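Local coordinates for protein putative alkaline phosphatase (Pseudomonas fluorescens, PDB 4F1V) that binds phosphate in the periplasm with high affinity, probably as the solute-binding part of the PstSACB ABC transporter that imports it, at residues A245-A250 / S286-L291; W268-G273 / L291-L296. One frame throughout, in Å; residues are numbered along the deposited sequence. Where two conformers were deposited one is given.

Interaction 1 (A245-A250 / S286-L291)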
loop_
_atom_site.group_PDB
_atom_site.type_symbol
_atom_site.label_atom_id
_atom_site.label_comp_id
_atom_site.label_asym_id
_atom_site.label_seq_id
_atom_site.Cartn_x
_atom_site.Cartn_y
_atom_site.Cartn_z
ATOM N N ALA A 245 -13.519 -7.368 -4.905
ATOM C CA ALA A 245 -14.330 -7.405 -6.114
ATOM C C ALA A 245 -14.860 -6.052 -6.513
ATOM O O ALA A 245 -15.194 -5.822 -7.697
ATOM C CB ALA A 245 -15.558 -8.352 -5.941
ATOM N N ASN A 246 -14.962 -5.134 -5.576
ATOM C CA ASN A 246 -15.487 -3.795 -5.838
ATOM C C ASN A 246 -14.398 -2.814 -6.288
ATOM O O ASN A 246 -14.766 -1.687 -6.674
ATOM C CB ASN A 246 -16.264 -3.244 -4.621
ATOM C CG ASN A 246 -17.484 -4.092 -4.325
ATOM O OD1 ASN A 246 -18.090 -4.628 -5.273
ATOM N ND2 ASN A 246 -17.869 -4.152 -3.068
ATOM N N VAL A 247 -13.134 -3.212 -6.292
ATOM C CA VAL A 247 -12.057 -2.391 -6.858
ATOM C C VAL A 247 -11.340 -3.115 -8.013
ATOM O O VAL A 247 -10.497 -2.502 -8.683
ATOM C CB VAL A 247 -10.995 -1.904 -5.823
ATOM C CG1 VAL A 247 -11.643 -0.934 -4.837
ATOM C CG2 VAL A 247 -10.339 -3.090 -5.115
ATOM N N SER A 248 -11.671 -4.387 -8.293
ATOM C CA SER A 248 -10.858 -5.103 -9.241
ATOM C C SER A 248 -10.999 -4.591 -10.668
ATOM O O SER A 248 -9.991 -4.583 -11.401
ATOM C CB SER A 248 -11.179 -6.583 -9.129
ATOM O OG SER A 248 -12.545 -6.855 -9.318
ATOM N N ALA A 249 -12.180 -4.120 -11.110
ATOM C CA ALA A 249 -12.303 -3.574 -12.425
ATOM C C ALA A 249 -11.398 -2.365 -12.600
ATOM O O ALA A 249 -10.694 -2.186 -13.617
ATOM C CB ALA A 249 -13.744 -3.239 -12.777
ATOM N N ALA A 250 -11.432 -1.458 -11.620
ATOM C CA ALA A 250 -10.630 -0.249 -11.718
ATOM C C ALA A 250 -9.129 -0.583 -11.697
ATOM O O ALA A 250 -8.350 0.053 -12.439
ATOM C CB ALA A 250 -11.011 0.669 -10.589
ATOM N N SER A 286 -17.469 4.038 -10.608
ATOM C CA SER A 286 -18.226 2.887 -10.235
ATOM C C SER A 286 -17.466 2.078 -9.209
ATOM O O SER A 286 -16.265 2.251 -9.055
ATOM C CB SER A 286 -18.519 2.097 -11.496
ATOM O OG SER A 286 -17.304 1.649 -12.116
ATOM N N GLY A 287 -18.151 1.125 -8.583
ATOM C CA GLY A 287 -17.533 0.326 -7.559
ATOM C C GLY A 287 -17.092 1.167 -6.345
ATOM O O GLY A 287 -17.633 2.225 -6.072
ATOM N N TYR A 288 -16.141 0.593 -5.604
ATOM C CA TYR A 288 -15.653 1.244 -4.393
ATOM C C TYR A 288 -14.542 2.256 -4.761
ATOM O O TYR A 288 -13.656 1.919 -5.562
ATOM C CB TYR A 288 -15.088 0.179 -3.453
ATOM C CG TYR A 288 -14.643 0.743 -2.129
ATOM C CD1 TYR A 288 -15.581 0.987 -1.120
ATOM C CD2 TYR A 288 -13.294 1.030 -1.859
ATOM C CE1 TYR A 288 -15.196 1.492 0.123
ATOM C CE2 TYR A 288 -12.894 1.530 -0.625
ATOM C CZ TYR A 288 -13.841 1.768 0.383
ATOM O OH TYR A 288 -13.500 2.203 1.626
ATOM N N PRO A 289 -14.548 3.452 -4.202
ATOM C CA PRO A 289 -13.713 4.521 -4.789
ATOM C C PRO A 289 -12.278 4.591 -4.289
ATOM O O PRO A 289 -11.459 5.244 -4.922
ATOM C CB PRO A 289 -14.486 5.798 -4.458
ATOM C CG PRO A 289 -15.230 5.470 -3.200
ATOM C CD PRO A 289 -15.657 4.049 -3.365
ATOM N N ILE A 290 -11.959 4.049 -3.074
ATOM C CA ILE A 290 -10.651 4.269 -2.482
ATOM C C ILE A 290 -9.748 3.095 -2.718
ATOM O O ILE A 290 -10.004 1.969 -2.195
ATOM C CB ILE A 290 -10.700 4.565 -0.960
ATOM C CG1 ILE A 290 -11.923 5.425 -0.556
ATOM C CG2 ILE A 290 -9.400 5.249 -0.542
ATOM C CD1 ILE A 290 -12.016 5.676 0.930
ATOM N N LEU A 291 -8.688 3.249 -3.509
ATOM C CA LEU A 291 -7.852 2.131 -3.951
ATOM C C LEU A 291 -6.440 2.655 -4.304
ATOM O O LEU A 291 -6.204 3.864 -4.453
ATOM C CB LEU A 291 -8.474 1.348 -5.105
ATOM C CG LEU A 291 -8.311 1.945 -6.513
ATOM C CD1 LEU A 291 -9.041 1.064 -7.523
ATOM C CD2 LEU A 291 -8.811 3.381 -6.646
#
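Val247 and Leu291 form the tight end of this contact. CG1 of Val247 lies 3.9 Å from CB of Leu291. CG1 also meets Tyr288, 3.9 Å from its CB, and reaches the Tyr288 ring at its edge, near the ring plane. The side chains of Val247 and Tyr288 run side by side and point the same way. In the first turn of the helix, CB of Ala250 packs on CD1 of Leu291 at 3.7 Å. With chi1 of 81°, Leu291 tucks CG in between its own N and C, and CD1 of Leu291 reaches both Ala250 CB and Val247 CB. The protein has the two-lobed venus flytrap fold of the PstS family. Here the turn leading into helix 248-252 packs on the loop that feeds strand 291-299. The Tyr288 hydroxyl is hydrogen-bonded to Val95 O, just beyond the neighbouring strand 85-94. The other side is looser and nearer solvent. Gly287 is exposed and Asn246 partly so. One backbone hydrogen bond joins the segments there, from Tyr288 N to Asn246 O at 2.9 Å. Beside it the CB atoms of Asn246 and Tyr288 touch at 3.8 Å, while Asn246 ND2 turns to Ser241 O.

Interaction 2 (W268-G273 / L291-L296)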
loop_
_atom_site.group_PDB
_atom_site.type_symbol
_atom_site.label_atom_id
_atom_site.label_comp_id
_atom_site.label_asym_id
_atom_site.label_seq_id
_atom_site.Cartn_x
_atom_site.Cartn_y
_atom_site.Cartn_z
ATOM N N TRP A 268 6.946 3.030 -12.715
ATOM C CA TRP A 268 6.367 1.718 -12.560
ATOM C C TRP A 268 5.184 1.657 -11.597
ATOM O O TRP A 268 4.426 0.716 -11.636
ATOM C CB TRP A 268 7.457 0.749 -12.080
ATOM C CG TRP A 268 8.311 0.278 -13.260
ATOM C CD1 TRP A 268 9.421 0.903 -13.781
ATOM C CD2 TRP A 268 8.069 -0.848 -14.093
ATOM N NE1 TRP A 268 9.871 0.224 -14.879
ATOM C CE2 TRP A 268 9.081 -0.851 -15.129
ATOM C CE3 TRP A 268 7.120 -1.889 -14.112
ATOM C CZ2 TRP A 268 9.148 -1.857 -16.104
ATOM C CZ3 TRP A 268 7.177 -2.859 -15.108
ATOM C CH2 TRP A 268 8.172 -2.819 -16.091
ATOM N N VAL A 269 5.102 2.626 -10.663
ATOM C CA VAL A 269 4.026 2.575 -9.633
ATOM C C VAL A 269 2.911 3.521 -10.039
ATOM O O VAL A 269 3.065 4.752 -9.965
ATOM C CB VAL A 269 4.537 2.951 -8.226
ATOM C CG1 VAL A 269 3.361 2.979 -7.251
ATOM C CG2 VAL A 269 5.610 1.964 -7.799
ATOM N N PRO A 270 1.747 3.002 -10.443
ATOM C CA PRO A 270 0.640 3.910 -10.765
ATOM C C PRO A 270 0.092 4.498 -9.480
ATOM O O PRO A 270 -0.005 3.810 -8.466
ATOM C CB PRO A 270 -0.438 2.979 -11.385
ATOM C CG PRO A 270 0.331 1.703 -11.734
ATOM C CD PRO A 270 1.391 1.595 -10.656
ATOM N N VAL A 271 -0.300 5.766 -9.545
ATOM C CA VAL A 271 -1.011 6.373 -8.472
ATOM C C VAL A 271 -2.318 6.957 -8.981
ATOM O O VAL A 271 -2.439 7.395 -10.124
ATOM C CB VAL A 271 -0.207 7.409 -7.692
ATOM C CG1 VAL A 271 1.049 6.788 -7.108
ATOM C CG2 VAL A 271 0.120 8.635 -8.506
ATOM N N PHE A 272 -3.322 6.929 -8.101
ATOM C CA PHE A 272 -4.578 7.614 -8.317
ATOM C C PHE A 272 -4.475 9.029 -7.805
ATOM O O PHE A 272 -3.583 9.349 -6.952
ATOM C CB PHE A 272 -5.746 6.813 -7.659
ATOM C CG PHE A 272 -6.019 5.521 -8.340
ATOM C CD1 PHE A 272 -5.275 4.368 -8.023
ATOM C CD2 PHE A 272 -6.992 5.435 -9.340
ATOM C CE1 PHE A 272 -5.538 3.183 -8.700
ATOM C CE2 PHE A 272 -7.239 4.246 -9.987
ATOM C CZ PHE A 272 -6.503 3.105 -9.690
ATOM N N GLY A 273 -5.332 9.923 -8.268
ATOM C CA GLY A 273 -5.232 11.320 -7.916
ATOM C C GLY A 273 -6.398 12.069 -8.518
ATOM O O GLY A 273 -7.416 11.514 -8.921
ATOM N N LEU A 291 -8.688 3.249 -3.509
ATOM C CA LEU A 291 -7.852 2.131 -3.951
ATOM C C LEU A 291 -6.440 2.655 -4.304
ATOM O O LEU A 291 -6.204 3.864 -4.453
ATOM C CB LEU A 291 -8.474 1.348 -5.105
ATOM C CG LEU A 291 -8.311 1.945 -6.513
ATOM C CD1 LEU A 291 -9.041 1.064 -7.523
ATOM C CD2 LEU A 291 -8.811 3.381 -6.646
ATOM N N GLY A 292 -5.528 1.695 -4.528
ATOM C CA GLY A 292 -4.187 1.984 -5.057
ATOM C C GLY A 292 -3.367 0.727 -5.102
ATOM O O GLY A 292 -3.940 -0.379 -5.108
ATOM N N PHE A 293 -2.039 0.865 -5.194
ATOM C CA PHE A 293 -1.118 -0.268 -5.279
ATOM C C PHE A 293 -0.206 -0.308 -4.073
ATOM O O PHE A 293 0.181 0.720 -3.502
ATOM C CB PHE A 293 -0.252 -0.230 -6.578
ATOM C CG PHE A 293 -1.090 -0.435 -7.815
ATOM C CD1 PHE A 293 -1.707 0.635 -8.453
ATOM C CD2 PHE A 293 -1.309 -1.718 -8.277
ATOM C CE1 PHE A 293 -2.516 0.417 -9.562
ATOM C CE2 PHE A 293 -2.114 -1.928 -9.387
ATOM C CZ PHE A 293 -2.699 -0.867 -10.052
ATOM N N THR A 294 0.174 -1.544 -3.710
ATOM C CA THR A 294 1.328 -1.754 -2.807
ATOM C C THR A 294 2.431 -2.425 -3.620
ATOM O O THR A 294 2.129 -3.175 -4.555
ATOM C CB THR A 294 0.916 -2.540 -1.563
ATOM O OG1 THR A 294 2.038 -2.638 -0.693
ATOM C CG2 THR A 294 0.388 -3.930 -1.843
ATOM N N ASN A 295 3.687 -2.131 -3.278
ATOM C CA ASN A 295 4.833 -2.301 -4.179
ATOM C C ASN A 295 5.970 -3.098 -3.541
ATOM O O ASN A 295 6.059 -3.271 -2.327
ATOM C CB ASN A 295 5.362 -0.914 -4.617
ATOM C CG ASN A 295 4.195 -0.005 -4.969
ATOM O OD1 ASN A 295 3.338 -0.376 -5.799
ATOM N ND2 ASN A 295 4.168 1.143 -4.385
ATOM N N LEU A 296 6.859 -3.560 -4.448
ATOM C CA LEU A 296 8.153 -4.195 -4.069
ATOM C C LEU A 296 9.296 -3.244 -4.443
ATOM O O LEU A 296 9.240 -2.551 -5.469
ATOM C CB LEU A 296 8.367 -5.466 -4.888
ATOM C CG LEU A 296 7.267 -6.544 -4.889
ATOM C CD1 LEU A 296 7.658 -7.740 -5.749
ATOM C CD2 LEU A 296 6.899 -6.962 -3.506
HETATM O O HOH W 1 -0.801 3.518 -5.795
#
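Phe272 and Phe293 share a first torsion (chi1 -68° and -67°) that turns CG away from the carbonyl carbon and brings both rings into the gap between the segments. The setting is the mixed five-stranded sheet of one lobe of the venus flytrap fold. Strand 291-299 is an inner strand, between 59-62 and 85-94, and residues 268-273 run nearly antiparallel to it, over one face of the sheet. The side chains of Phe272 and Leu291 cross at about a right angle. CD2 of Leu291 stands over the centre of the Phe272 ring, 3.6 Å from the centroid, in a CH-pi contact almost on the ring normal. CG of Leu291 is also close, 3.7 Å from Phe272 CE1. Pro270 crosses Phe293 in a similar way. Its CD lies over one face of the Phe293 ring, and its CB comes within 3.8 Å of Phe293 CE1. The two phenyl rings also meet, with Phe272 CE1 4.2 Å from Phe293 CE1. Towards the far end, Val269 and Asn295 approach from opposite directions, and CG2 of Val269 lies 3.7 Å from Asn295 CG. Ile251 of helix 248-252 also touches Phe293. No direct hydrogen bond links the segments. One water bridges the backbones instead, donating to Pro270 O at 2.8 Å and accepting from Phe293 N at 3.0 Å.

Leu291 is shared by the two interactions. It is the last residue of 286-291 and the first of strand 291-299. Its CD1 borders both contacts, touching Ala250 in the first and the Phe272 ring in the second. The centres of the contacts are about 14 Å apart, and their segments alternate along the chain. Helix 248-252 packs against both Leu291 and Phe293, so it borders both contacts. Neither contact touches the bound hydrogenphosphate. The ion is about 13 Å from the side chain of Ile290 in interaction 1 and about 10 Å from that of Asn295 in interaction 2. A link to the pocket runs through Thr294, whose OG1 is hydrogen-bonded to OD1 of the pocket residue Asp63.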